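Local coordinates for protein succinylglutamate desuccinylase/aspartoacylase (Shewanella frigidimarina, PDB 3LWU) that binds a zinc ion and is probably a hydrolase, perhaps acting on ester bonds, of the succinylglutamate desuccinylase/aspartoacylase family, at residues F125-D130 with E156-R161; A149-L154 with A182-I187; I321-S326 with P336-L341; I355-D360 with Y379-N384. One frame throughout, in Å; residues are numbered along the deposited sequence.

Interaction 1 of 4, residues F125-D130 with E156-R161; sequences FDHNVD and ETCQAR
Arg161 turns the greasy part of its side chain, not its charge, onto Phe125: CG stands 4.0 Å from the ring centroid, only 5° off the normal, in a CH-pi contact. CD is shifted toward the rim, 3.7 Å from CE1 of Phe125. Bends at chi2 and chi3 (-80° and -62°) fold the chain of Arg161 back over this face, and the guanidinium finishes nearly parallel to the ring. On the ring's opposite face lies the backbone N of His127, displaced toward the rim. The same loop also folds on itself, since CD2 of Phe125 sits over the centre of the imidazole of His127.

That imidazole meets the helix at its edge, where ND1 of His127 gives a weak, strongly bent hydrogen bond to OG1 of Thr157 at 2.8 Å. The stronger partner of this hydroxyl is the carbonyl of Met153, one turn back in the same helix. Next to it, CB of Cys158 approaches CE1 of His127 at 4.2 Å. An Asx turn shapes the loop around His127, with N of Asn128 bonded to OD1 of Asp126 at 3.1 Å from above the carboxylate plane. Gln179 of helix 170-182 touches both His127 and Cys158. This is a surface contact of the catalytic domain, away from the zinc, in which the C-terminal end of helix 143-160 is held against an irregular loop by an arginine-phenylalanine CH-pi contact.

Interaction 2 of 4, residues A149-L154 with A182-I187; sequences AYRSML and AHQADI
Residues 149-154 of helix 143-160 lie against a type I turn, Ala182 to Ala185, that closes helix 170-182; the backbones come nearest at Leu154 and His183, with CA atoms 6.6 Å apart, and N of Ala185 reaches O of Ala182 within the turn. Across this gap Arg151 runs extended, CG opposite the backbone N (chi1 168°), until chi3 bends it and brings its guanidinium edge to the turn's carbonyls. NE of Arg151 bonds O of His183 at 3.0 Å, arriving in the carbonyl plane, while NH2 of Arg151 bonds O of Ala185 at 3.3 Å from well above that carbonyl's plane. Asp186 adds a long, charge-only salt bridge, OD1 to NH2 of Arg151 at 3.5 Å; OD1 lies well out of the guanidinium plane, so no N-H points at it. OD2 of Asp186 is taken by N of Ser55.

A leucine in place of Arg151 would probably leave both turn carbonyls without these donors and Asp186 without its positive neighbour. Beside this polar cluster CB of Leu154 sits squarely over the His183 ring, 3.8 Å from its centroid. Helix 230-247 covers Leu154 through Pro237 and Trp238, and directly after Asp186 the chain enters strand 187-194, next to strand 56-60.

Interaction 3 of 4, residues I321-S326 with P336-L341; sequences IEYCAS and PLVNIL
With chi1 at -56° and chi2 at -65°, Ile321 splits its two branches between neighbours on the opposite strand: CD1 lies against CG1 of Ile340 at 3.7 Å, and CG2 meets CG1 of Val338 at 3.8 Å. Ile321 and Ile340 run side by side, pointing the same way. Val338 leans on Tyr323, its CG1 4.0 Å from CD1 of the ring, while CG2 of Ile321 rides over one face of that ring near the rim. Trimming Ile321 to an alanine is likely to open a gap between Ile340, Val338 and the tyrosine ring, which would lose the methyl over its face. OH of Tyr323 is held by O of Ser369.

Beneath these side chains the strands pair antiparallel. Glu322 and Asn339 form the hydrogen-bonded pair, N of Glu322 to O of Asn339 and N of Asn339 to O of Glu322, both 3.0 Å, each in the carbonyl plane. Past Tyr323 the ladder ends in a grip on one atom: O of Leu337 accepts N of Ala325 at 3.2 Å and, weakly, N of Cys324. CB of Ala325 packs on CD1 of Leu337. On the other side of strand 336-341, Leu337 and Val338 both face Ile355, a classic beta bulge within a four-stranded antiparallel sheet.

Interaction 4 of 4, residues I355-D360 with Y379-N384; sequences ISLPMD and YKVMTN
Loosely apolar and closed by a single water, this contact joins the loop leaving strand 352-356 to the end of strand 377-382 and the residues after it, in the beta-rich C-terminal part. CD1 of Leu357 reaches CG2 of Val381 at 4.2 Å. Further along, CG of the selenomethionine Met359 lies 3.9 Å from CG2 of Thr383, the two side chains meeting at a slant. Met359 has its CG wedged between the backbone N and the carbonyl carbon (chi1 80°), and two further bends curl the rest of the chain.

No direct hydrogen bond crosses here. Strand 352-356 is, within this chain, an outermost strand of an antiparallel sheet, next to 336-341, whereas 377-382 pairs antiparallel with 310-314 and 362-366, so the contact joins strands of two different sheets. One water does the polar work: it donates to O of Asp360 at 2.6 Å and accepts from N of Asn384 at 2.8 Å. The polar ends have other partners: OG1 of Thr383 bonds O of Asp309 and OD1 of Asp360 accepts from N of Ala333. Phe166 of a neighbouring subunit packs on Leu357, Met359 and Val381 alike.

The four contacts fall into two pairs on opposite sides of the chain's centre. Interactions 1 and 2, centres about 11 Å apart, share helix 143-160 and meet where the rings of His127 and His183 come together, with planes at about 60°. Interactions 3 and 4 have centres about 13 Å apart, linked by backbone bonds between strands 336-341 and 352-356 and by a hydrogen bond between OH of Tyr379 and O of Ala325. Between the pairs the gap is large: interactions 2 and 3 have centres about 46 Å apart. None of the four reaches the zinc, which is bound by His63, Glu66 and His192.

Interaction 1 of 4, residues F125-D130 with E156-R161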
loop_
_atom_site.group_PDB
_atom_site.type_symbol
_atom_site.label_atom_id
_atom_site.label_comp_id
_atom_site.label_asym_id
_atom_site.label_seq_id
_atom_site.Cartn_x
_atom_site.Cartn_y
_atom_site.Cartn_z
ATOM N N PHE A 125 1.464 -21.578 16.207
ATOM C CA PHE A 125 1.878 -21.729 17.606
ATOM C C PHE A 125 2.759 -22.968 17.829
ATOM O O PHE A 125 2.362 -24.082 17.483
ATOM C CB PHE A 125 0.642 -21.839 18.500
ATOM C CG PHE A 125 0.961 -22.071 19.960
ATOM C CD1 PHE A 125 1.748 -21.170 20.657
ATOM C CD2 PHE A 125 0.433 -23.164 20.643
ATOM C CE1 PHE A 125 2.017 -21.359 22.004
ATOM C CE2 PHE A 125 0.706 -23.352 21.978
ATOM C CZ PHE A 125 1.506 -22.443 22.656
ATOM N N ASP A 126 3.925 -22.742 18.433
ATOM C CA ASP A 126 4.867 -23.782 18.872
ATOM C C ASP A 126 4.560 -24.117 20.320
ATOM O O ASP A 126 4.685 -23.274 21.195
ATOM C CB ASP A 126 6.286 -23.206 18.776
ATOM C CG ASP A 126 7.385 -24.160 19.292
ATOM O OD1 ASP A 126 7.118 -25.302 19.747
ATOM O OD2 ASP A 126 8.559 -23.734 19.215
ATOM N N HIS A 127 4.152 -25.354 20.580
ATOM C CA HIS A 127 3.709 -25.735 21.928
ATOM C C HIS A 127 4.824 -25.830 22.979
ATOM O O HIS A 127 4.526 -25.753 24.171
ATOM C CB HIS A 127 2.934 -27.054 21.882
ATOM C CG HIS A 127 1.657 -26.983 21.101
ATOM N ND1 HIS A 127 0.424 -26.829 21.699
ATOM C CD2 HIS A 127 1.421 -27.053 19.770
ATOM C CE1 HIS A 127 -0.518 -26.820 20.769
ATOM N NE2 HIS A 127 0.061 -26.946 19.591
ATOM N N ASN A 128 6.081 -25.998 22.556
ATOM C CA ASN A 128 7.215 -26.186 23.503
ATOM C C ASN A 128 6.880 -27.221 24.586
ATOM O O ASN A 128 6.988 -26.949 25.774
ATOM C CB ASN A 128 7.634 -24.849 24.161
ATOM N N VAL A 129 6.419 -28.394 24.156
ATOM C CA VAL A 129 5.961 -29.440 25.081
ATOM C C VAL A 129 7.141 -29.938 25.902
ATOM O O VAL A 129 8.178 -30.257 25.334
ATOM C CB VAL A 129 5.376 -30.666 24.319
ATOM C CG1 VAL A 129 4.950 -31.766 25.309
ATOM C CG2 VAL A 129 4.209 -30.257 23.384
ATOM N N ASP A 130 6.998 -30.020 27.222
ATOM C CA ASP A 130 8.017 -30.674 28.023
ATOM C C ASP A 130 7.805 -32.167 27.813
ATOM O O ASP A 130 6.945 -32.800 28.447
ATOM C CB ASP A 130 7.915 -30.289 29.485
ATOM C CG ASP A 130 8.902 -31.044 30.368
ATOM O OD1 ASP A 130 9.649 -31.956 29.911
ATOM O OD2 ASP A 130 8.916 -30.707 31.556
ATOM N N GLU A 156 -6.294 -28.269 23.060
ATOM C CA GLU A 156 -6.642 -27.381 24.192
ATOM C C GLU A 156 -5.668 -26.228 24.413
ATOM O O GLU A 156 -6.096 -25.103 24.717
ATOM C CB GLU A 156 -6.787 -28.184 25.495
ATOM C CG GLU A 156 -7.992 -29.137 25.419
ATOM C CD GLU A 156 -8.052 -30.220 26.489
ATOM O OE1 GLU A 156 -7.281 -30.163 27.497
ATOM O OE2 GLU A 156 -8.900 -31.136 26.304
ATOM N N THR A 157 -4.371 -26.516 24.298
ATOM C CA THR A 157 -3.342 -25.512 24.563
ATOM C C THR A 157 -3.348 -24.471 23.446
ATOM O O THR A 157 -3.043 -23.290 23.650
ATOM C CB THR A 157 -1.934 -26.134 24.680
ATOM O OG1 THR A 157 -1.687 -26.932 23.523
ATOM C CG2 THR A 157 -1.788 -26.998 25.970
ATOM N N CYS A 158 -3.714 -24.923 22.258
ATOM C CA CYS A 158 -3.931 -24.022 21.147
ATOM C C CYS A 158 -5.123 -23.078 21.379
ATOM O O CYS A 158 -5.018 -21.852 21.217
ATOM C CB CYS A 158 -4.187 -24.865 19.914
ATOM S SG CYS A 158 -3.403 -24.295 18.555
ATOM N N GLN A 159 -6.265 -23.665 21.725
ATOM C CA GLN A 159 -7.468 -22.901 22.091
ATOM C C GLN A 159 -7.240 -21.937 23.262
ATOM O O GLN A 159 -7.803 -20.834 23.275
ATOM C CB GLN A 159 -8.624 -23.846 22.415
ATOM C CG GLN A 159 -9.251 -24.452 21.162
ATOM C CD GLN A 159 -10.118 -25.682 21.429
ATOM O OE1 GLN A 159 -10.078 -26.292 22.505
ATOM N NE2 GLN A 159 -10.895 -26.060 20.423
ATOM N N ALA A 160 -6.400 -22.334 24.214
ATOM C CA ALA A 160 -6.077 -21.497 25.364
ATOM C C ALA A 160 -5.416 -20.179 24.956
ATOM O O ALA A 160 -5.572 -19.183 25.637
ATOM C CB ALA A 160 -5.160 -22.274 26.401
ATOM N N ARG A 161 -4.676 -20.168 23.847
ATOM C CA ARG A 161 -4.031 -18.940 23.378
ATOM C C ARG A 161 -5.075 -17.862 23.065
ATOM O O ARG A 161 -4.765 -16.664 23.083
ATOM C CB ARG A 161 -3.134 -19.184 22.150
ATOM C CG ARG A 161 -1.806 -19.931 22.391
ATOM C CD ARG A 161 -0.680 -19.046 22.958
ATOM N NE ARG A 161 -0.306 -17.957 22.038
ATOM C CZ ARG A 161 0.242 -16.788 22.398
ATOM N NH1 ARG A 161 0.475 -16.518 23.681
ATOM N NH2 ARG A 161 0.535 -15.858 21.462
#

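Interaction 2 of 4, residues A149-L154 with A182-I187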
loop_
_atom_site.group_PDB
_atom_site.type_symbol
_atom_site.label_atom_id
_atom_site.label_comp_id
_atom_site.label_asym_id
_atom_site.label_seq_id
_atom_site.Cartn_x
_atom_site.Cartn_y
_atom_site.Cartn_z
ATOM N N ALA A 149 -4.604 -38.846 23.810
ATOM C CA ALA A 149 -4.326 -37.853 24.869
ATOM C C ALA A 149 -3.495 -36.680 24.349
ATOM O O ALA A 149 -3.785 -35.509 24.619
ATOM C CB ALA A 149 -3.628 -38.485 26.044
ATOM N N TYR A 150 -2.463 -37.007 23.586
ATOM C CA TYR A 150 -1.563 -36.015 23.032
ATOM C C TYR A 150 -2.285 -35.055 22.108
ATOM O O TYR A 150 -1.990 -33.887 22.131
ATOM C CB TYR A 150 -0.426 -36.691 22.269
ATOM C CG TYR A 150 0.820 -35.857 22.077
ATOM C CD1 TYR A 150 1.633 -35.546 23.154
ATOM C CD2 TYR A 150 1.227 -35.448 20.818
ATOM C CE1 TYR A 150 2.803 -34.791 22.998
ATOM C CE2 TYR A 150 2.405 -34.694 20.645
ATOM C CZ TYR A 150 3.174 -34.374 21.744
ATOM O OH TYR A 150 4.332 -33.674 21.613
ATOM N N ARG A 151 -3.208 -35.549 21.298
ATOM C CA ARG A 151 -3.991 -34.705 20.403
ATOM C C ARG A 151 -4.915 -33.777 21.188
ATOM O O ARG A 151 -5.025 -32.588 20.845
ATOM C CB ARG A 151 -4.796 -35.542 19.384
ATOM C CG ARG A 151 -5.853 -34.791 18.608
ATOM C CD ARG A 151 -6.441 -35.656 17.474
ATOM N NE ARG A 151 -5.496 -35.806 16.350
ATOM C CZ ARG A 151 -4.757 -36.898 16.098
ATOM N NH1 ARG A 151 -4.846 -37.971 16.867
ATOM N NH2 ARG A 151 -3.919 -36.918 15.058
ATOM N N SER A 152 -5.585 -34.300 22.216
ATOM C CA SER A 152 -6.416 -33.433 23.081
ATOM C C SER A 152 -5.627 -32.281 23.664
ATOM O O SER A 152 -6.155 -31.178 23.762
ATOM C CB SER A 152 -7.019 -34.180 24.251
ATOM O OG SER A 152 -7.700 -35.307 23.767
HETATM N N MSE A 153 -4.386 -32.552 24.066
HETATM C CA MSE A 153 -3.537 -31.535 24.664
HETATM C C MSE A 153 -3.165 -30.489 23.636
HETATM O O MSE A 153 -3.222 -29.294 23.941
HETATM C CB MSE A 153 -2.270 -32.135 25.275
HETATM C CG MSE A 153 -1.319 -31.078 25.838
HETATM SE SE MSE A 153 0.031 -30.503 24.589
HETATM C CE MSE A 153 0.958 -32.234 24.353
ATOM N N LEU A 154 -2.781 -30.926 22.426
ATOM C CA LEU A 154 -2.445 -29.981 21.353
ATOM C C LEU A 154 -3.646 -29.079 21.007
ATOM O O LEU A 154 -3.457 -27.868 20.872
ATOM C CB LEU A 154 -1.879 -30.671 20.086
ATOM C CG LEU A 154 -0.539 -31.442 20.232
ATOM C CD1 LEU A 154 -0.191 -32.257 19.000
ATOM C CD2 LEU A 154 0.641 -30.531 20.586
ATOM N N ALA A 182 -6.595 -28.135 12.518
ATOM C CA ALA A 182 -5.565 -28.987 11.902
ATOM C C ALA A 182 -5.097 -30.071 12.871
ATOM O O ALA A 182 -4.854 -31.222 12.484
ATOM C CB ALA A 182 -4.369 -28.139 11.417
ATOM N N HIS A 183 -5.004 -29.713 14.147
ATOM C CA HIS A 183 -4.546 -30.647 15.184
ATOM C C HIS A 183 -5.473 -31.870 15.362
ATOM O O HIS A 183 -5.028 -32.892 15.846
ATOM C CB HIS A 183 -4.366 -29.933 16.530
ATOM C CG HIS A 183 -3.044 -29.248 16.696
ATOM N ND1 HIS A 183 -1.848 -29.823 16.328
ATOM C CD2 HIS A 183 -2.728 -28.032 17.223
ATOM C CE1 HIS A 183 -0.857 -28.984 16.595
ATOM N NE2 HIS A 183 -1.361 -27.898 17.158
ATOM N N GLN A 184 -6.743 -31.734 14.985
ATOM C CA GLN A 184 -7.712 -32.786 15.110
ATOM C C GLN A 184 -7.489 -33.864 14.072
ATOM O O GLN A 184 -7.981 -34.957 14.266
ATOM C CB GLN A 184 -9.155 -32.260 14.929
ATOM C CG GLN A 184 -9.722 -31.393 16.081
ATOM C CD GLN A 184 -9.991 -32.197 17.370
ATOM O OE1 GLN A 184 -9.727 -33.417 17.460
ATOM N NE2 GLN A 184 -10.512 -31.505 18.379
ATOM N N ALA A 185 -6.769 -33.561 12.989
ATOM C CA ALA A 185 -6.653 -34.458 11.838
ATOM C C ALA A 185 -5.378 -35.331 11.852
ATOM O O ALA A 185 -4.373 -34.965 12.444
ATOM C CB ALA A 185 -6.719 -33.678 10.568
ATOM N N ASP A 186 -5.423 -36.463 11.165
ATOM C CA ASP A 186 -4.242 -37.333 11.025
ATOM C C ASP A 186 -3.332 -36.881 9.883
ATOM O O ASP A 186 -2.130 -37.215 9.838
ATOM C CB ASP A 186 -4.687 -38.772 10.754
ATOM C CG ASP A 186 -5.452 -39.368 11.919
ATOM O OD1 ASP A 186 -4.827 -39.567 12.980
ATOM O OD2 ASP A 186 -6.672 -39.625 11.791
ATOM N N ILE A 187 -3.929 -36.160 8.946
ATOM C CA ILE A 187 -3.291 -35.732 7.724
ATOM C C ILE A 187 -3.680 -34.291 7.513
ATOM O O ILE A 187 -4.871 -33.964 7.548
ATOM C CB ILE A 187 -3.800 -36.542 6.507
ATOM C CG1 ILE A 187 -3.366 -38.007 6.628
ATOM C CG2 ILE A 187 -3.250 -35.947 5.203
ATOM C CD1 ILE A 187 -4.288 -39.005 5.857
#

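Interaction 3 of 4, residues I321-S326 with P336-L341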
loop_
_atom_site.group_PDB
_atom_site.type_symbol
_atom_site.label_atom_id
_atom_site.label_comp_id
_atom_site.label_asym_id
_atom_site.label_seq_id
_atom_site.Cartn_x
_atom_site.Cartn_y
_atom_site.Cartn_z
ATOM N N ILE A 321 14.095 -6.656 -15.565
ATOM C CA ILE A 321 14.422 -8.038 -15.649
ATOM C C ILE A 321 13.615 -8.841 -16.669
ATOM O O ILE A 321 12.372 -8.836 -16.659
ATOM C CB ILE A 321 14.219 -8.714 -14.289
ATOM C CG1 ILE A 321 15.032 -7.986 -13.221
ATOM C CG2 ILE A 321 14.675 -10.215 -14.359
ATOM C CD1 ILE A 321 16.531 -8.093 -13.450
ATOM N N GLU A 322 14.366 -9.537 -17.528
ATOM C CA GLU A 322 13.804 -10.591 -18.352
ATOM C C GLU A 322 14.177 -11.956 -17.764
ATOM O O GLU A 322 15.345 -12.271 -17.539
ATOM C CB GLU A 322 14.236 -10.493 -19.826
ATOM C CG GLU A 322 13.483 -11.514 -20.710
ATOM C CD GLU A 322 13.547 -11.220 -22.203
ATOM O OE1 GLU A 322 13.922 -10.102 -22.602
ATOM O OE2 GLU A 322 13.217 -12.130 -22.979
ATOM N N TYR A 323 13.144 -12.746 -17.473
ATOM C CA TYR A 323 13.290 -14.042 -16.824
ATOM C C TYR A 323 13.492 -15.076 -17.915
ATOM O O TYR A 323 12.544 -15.461 -18.546
ATOM C CB TYR A 323 12.061 -14.355 -15.932
ATOM C CG TYR A 323 11.957 -13.363 -14.780
ATOM C CD1 TYR A 323 12.715 -13.513 -13.639
ATOM C CD2 TYR A 323 11.132 -12.248 -14.868
ATOM C CE1 TYR A 323 12.659 -12.593 -12.608
ATOM C CE2 TYR A 323 11.080 -11.330 -13.866
ATOM C CZ TYR A 323 11.843 -11.497 -12.738
ATOM O OH TYR A 323 11.802 -10.546 -11.740
ATOM N N CYS A 324 14.732 -15.465 -18.183
ATOM C CA CYS A 324 15.031 -16.398 -19.262
ATOM C C CYS A 324 14.797 -17.835 -18.871
ATOM O O CYS A 324 14.389 -18.628 -19.687
ATOM C CB CYS A 324 16.498 -16.275 -19.695
ATOM S SG CYS A 324 16.886 -14.658 -20.206
ATOM N N ALA A 325 15.109 -18.209 -17.642
ATOM C CA ALA A 325 15.040 -19.631 -17.280
ATOM C C ALA A 325 13.615 -19.970 -16.940
ATOM O O ALA A 325 13.015 -19.345 -16.054
ATOM C CB ALA A 325 15.936 -19.943 -16.096
ATOM N N SER A 326 13.093 -20.996 -17.591
ATOM C CA SER A 326 11.749 -21.517 -17.292
ATOM C C SER A 326 11.671 -22.229 -15.949
ATOM O O SER A 326 12.506 -23.069 -15.621
ATOM C CB SER A 326 11.343 -22.539 -18.366
ATOM O OG SER A 326 11.241 -21.925 -19.633
ATOM N N PRO A 336 21.736 -18.757 -19.200
ATOM C CA PRO A 336 21.237 -17.548 -18.551
ATOM C C PRO A 336 20.003 -17.774 -17.662
ATOM O O PRO A 336 19.068 -18.487 -18.021
ATOM C CB PRO A 336 20.923 -16.607 -19.736
ATOM C CG PRO A 336 20.543 -17.500 -20.850
ATOM C CD PRO A 336 21.502 -18.728 -20.660
ATOM N N LEU A 337 20.058 -17.215 -16.473
ATOM C CA LEU A 337 18.945 -17.197 -15.565
ATOM C C LEU A 337 18.064 -15.970 -15.857
ATOM O O LEU A 337 16.875 -16.107 -16.081
ATOM C CB LEU A 337 19.456 -17.127 -14.130
ATOM C CG LEU A 337 18.405 -17.228 -13.037
ATOM C CD1 LEU A 337 17.984 -18.723 -12.838
ATOM C CD2 LEU A 337 18.979 -16.612 -11.740
ATOM N N VAL A 338 18.670 -14.783 -15.825
ATOM C CA VAL A 338 17.989 -13.530 -16.223
ATOM C C VAL A 338 18.892 -12.681 -17.117
ATOM O O VAL A 338 20.120 -12.870 -17.145
ATOM C CB VAL A 338 17.600 -12.657 -15.017
ATOM C CG1 VAL A 338 16.702 -13.419 -14.083
ATOM C CG2 VAL A 338 18.811 -12.109 -14.311
ATOM N N ASN A 339 18.279 -11.777 -17.867
ATOM C CA ASN A 339 18.979 -10.636 -18.426
ATOM C C ASN A 339 18.535 -9.391 -17.671
ATOM O O ASN A 339 17.365 -9.218 -17.390
ATOM C CB ASN A 339 18.702 -10.518 -19.922
ATOM C CG ASN A 339 19.106 -11.788 -20.689
ATOM O OD1 ASN A 339 20.176 -12.308 -20.473
ATOM N ND2 ASN A 339 18.253 -12.266 -21.577
ATOM N N ILE A 340 19.474 -8.530 -17.326
ATOM C CA ILE A 340 19.151 -7.250 -16.718
ATOM C C ILE A 340 19.330 -6.144 -17.738
ATOM O O ILE A 340 20.396 -6.005 -18.328
ATOM C CB ILE A 340 20.078 -6.970 -15.527
ATOM C CG1 ILE A 340 20.076 -8.160 -14.555
ATOM C CG2 ILE A 340 19.660 -5.687 -14.819
ATOM C CD1 ILE A 340 20.941 -7.926 -13.295
ATOM N N LEU A 341 18.273 -5.375 -17.937
ATOM C CA LEU A 341 18.284 -4.208 -18.792
ATOM C C LEU A 341 18.458 -2.974 -17.910
ATOM O O LEU A 341 17.703 -2.774 -16.955
ATOM C CB LEU A 341 16.968 -4.113 -19.572
ATOM C CG LEU A 341 16.702 -2.838 -20.414
ATOM C CD1 LEU A 341 17.726 -2.743 -21.513
ATOM C CD2 LEU A 341 15.249 -2.801 -20.998
#

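Interaction 4 of 4, residues I355-D360 with Y379-N384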
loop_
_atom_site.group_PDB
_atom_site.type_symbol
_atom_site.label_atom_id
_atom_site.label_comp_id
_atom_site.label_asym_id
_atom_site.label_seq_id
_atom_site.Cartn_x
_atom_site.Cartn_y
_atom_site.Cartn_z
ATOM N N ILE A 355 22.874 -12.890 -16.789
ATOM C CA ILE A 355 23.334 -13.377 -15.493
ATOM C C ILE A 355 23.123 -14.887 -15.480
ATOM O O ILE A 355 21.998 -15.334 -15.738
ATOM C CB ILE A 355 22.520 -12.788 -14.296
ATOM C CG1 ILE A 355 22.622 -11.268 -14.231
ATOM C CG2 ILE A 355 23.029 -13.387 -12.948
ATOM C CD1 ILE A 355 24.036 -10.766 -14.006
ATOM N N SER A 356 24.170 -15.672 -15.181
ATOM C CA SER A 356 24.028 -17.123 -15.029
ATOM C C SER A 356 24.512 -17.586 -13.661
ATOM O O SER A 356 25.031 -16.788 -12.894
ATOM C CB SER A 356 24.810 -17.855 -16.115
ATOM O OG SER A 356 26.179 -17.519 -16.046
ATOM N N LEU A 357 24.334 -18.874 -13.356
ATOM C CA LEU A 357 24.744 -19.447 -12.061
ATOM C C LEU A 357 25.922 -20.374 -12.266
ATOM O O LEU A 357 26.071 -20.952 -13.345
ATOM C CB LEU A 357 23.601 -20.238 -11.421
ATOM C CG LEU A 357 22.394 -19.371 -11.087
ATOM C CD1 LEU A 357 21.293 -20.156 -10.387
ATOM C CD2 LEU A 357 22.815 -18.138 -10.238
ATOM N N PRO A 358 26.765 -20.529 -11.232
ATOM C CA PRO A 358 27.969 -21.390 -11.369
ATOM C C PRO A 358 27.743 -22.915 -11.220
ATOM O O PRO A 358 28.660 -23.683 -11.491
ATOM C CB PRO A 358 28.905 -20.876 -10.261
ATOM C CG PRO A 358 27.921 -20.321 -9.191
ATOM C CD PRO A 358 26.787 -19.702 -10.009
HETATM N N MSE A 359 26.557 -23.343 -10.796
HETATM C CA MSE A 359 26.229 -24.773 -10.685
HETATM C C MSE A 359 24.919 -25.086 -11.436
HETATM O O MSE A 359 24.110 -24.176 -11.715
HETATM C CB MSE A 359 26.108 -25.159 -9.206
HETATM C CG MSE A 359 24.761 -24.790 -8.531
HETATM SE SE MSE A 359 24.496 -22.880 -8.256
HETATM C CE MSE A 359 25.863 -22.830 -6.805
ATOM N N ASP A 360 24.707 -26.353 -11.758
ATOM C CA ASP A 360 23.434 -26.776 -12.331
ATOM C C ASP A 360 22.329 -26.611 -11.302
ATOM O O ASP A 360 22.530 -26.818 -10.112
ATOM C CB ASP A 360 23.450 -28.246 -12.773
ATOM C CG ASP A 360 24.465 -28.524 -13.845
ATOM O OD1 ASP A 360 24.963 -27.571 -14.496
ATOM O OD2 ASP A 360 24.797 -29.715 -14.008
ATOM N N TYR A 379 15.001 -15.411 -8.142
ATOM C CA TYR A 379 14.579 -16.795 -8.213
ATOM C C TYR A 379 14.862 -17.553 -6.919
ATOM O O TYR A 379 15.775 -17.218 -6.140
ATOM C CB TYR A 379 15.347 -17.579 -9.293
ATOM C CG TYR A 379 14.878 -17.492 -10.732
ATOM C CD1 TYR A 379 15.293 -16.438 -11.562
ATOM C CD2 TYR A 379 14.126 -18.526 -11.315
ATOM C CE1 TYR A 379 14.904 -16.376 -12.893
ATOM C CE2 TYR A 379 13.716 -18.458 -12.659
ATOM C CZ TYR A 379 14.119 -17.379 -13.446
ATOM O OH TYR A 379 13.781 -17.293 -14.788
ATOM N N LYS A 380 14.135 -18.649 -6.755
ATOM C CA LYS A 380 14.575 -19.740 -5.886
ATOM C C LYS A 380 14.844 -20.948 -6.761
ATOM O O LYS A 380 14.022 -21.275 -7.637
ATOM C CB LYS A 380 13.539 -20.080 -4.842
ATOM C CG LYS A 380 13.282 -19.017 -3.781
ATOM C CD LYS A 380 12.925 -19.782 -2.556
ATOM C CE LYS A 380 12.032 -19.130 -1.573
ATOM N NZ LYS A 380 11.867 -20.248 -0.565
ATOM N N VAL A 381 15.990 -21.587 -6.544
ATOM C CA VAL A 381 16.425 -22.675 -7.366
ATOM C C VAL A 381 16.860 -23.869 -6.481
ATOM O O VAL A 381 17.404 -23.688 -5.392
ATOM C CB VAL A 381 17.590 -22.246 -8.290
ATOM C CG1 VAL A 381 17.218 -20.975 -9.122
ATOM C CG2 VAL A 381 18.882 -22.054 -7.484
HETATM N N MSE A 382 16.587 -25.074 -6.949
HETATM C CA MSE A 382 17.026 -26.270 -6.266
HETATM C C MSE A 382 18.382 -26.664 -6.834
HETATM O O MSE A 382 18.608 -26.589 -8.058
HETATM C CB MSE A 382 16.053 -27.423 -6.490
HETATM C CG MSE A 382 14.693 -27.235 -5.919
HETATM SE SE MSE A 382 13.685 -28.832 -6.319
HETATM C CE MSE A 382 12.203 -28.578 -5.126
ATOM N N THR A 383 19.264 -27.095 -5.952
ATOM C CA THR A 383 20.567 -27.610 -6.352
ATOM C C THR A 383 20.698 -29.034 -5.774
ATOM O O THR A 383 19.931 -29.427 -4.901
ATOM C CB THR A 383 21.725 -26.686 -5.838
ATOM O OG1 THR A 383 21.700 -26.639 -4.411
ATOM C CG2 THR A 383 21.560 -25.259 -6.352
ATOM N N ASN A 384 21.663 -29.803 -6.269
ATOM C CA ASN A 384 21.857 -31.175 -5.805
ATOM C C ASN A 384 20.533 -31.964 -5.861
ATOM O O ASN A 384 20.130 -32.610 -4.891
ATOM C CB ASN A 384 22.478 -31.165 -4.402
ATOM C CG ASN A 384 23.881 -30.553 -4.402
ATOM O OD1 ASN A 384 24.652 -30.776 -5.320
ATOM N ND2 ASN A 384 24.201 -29.789 -3.389
HETATM O O HOH W 1 23.192 -28.625 -8.341
#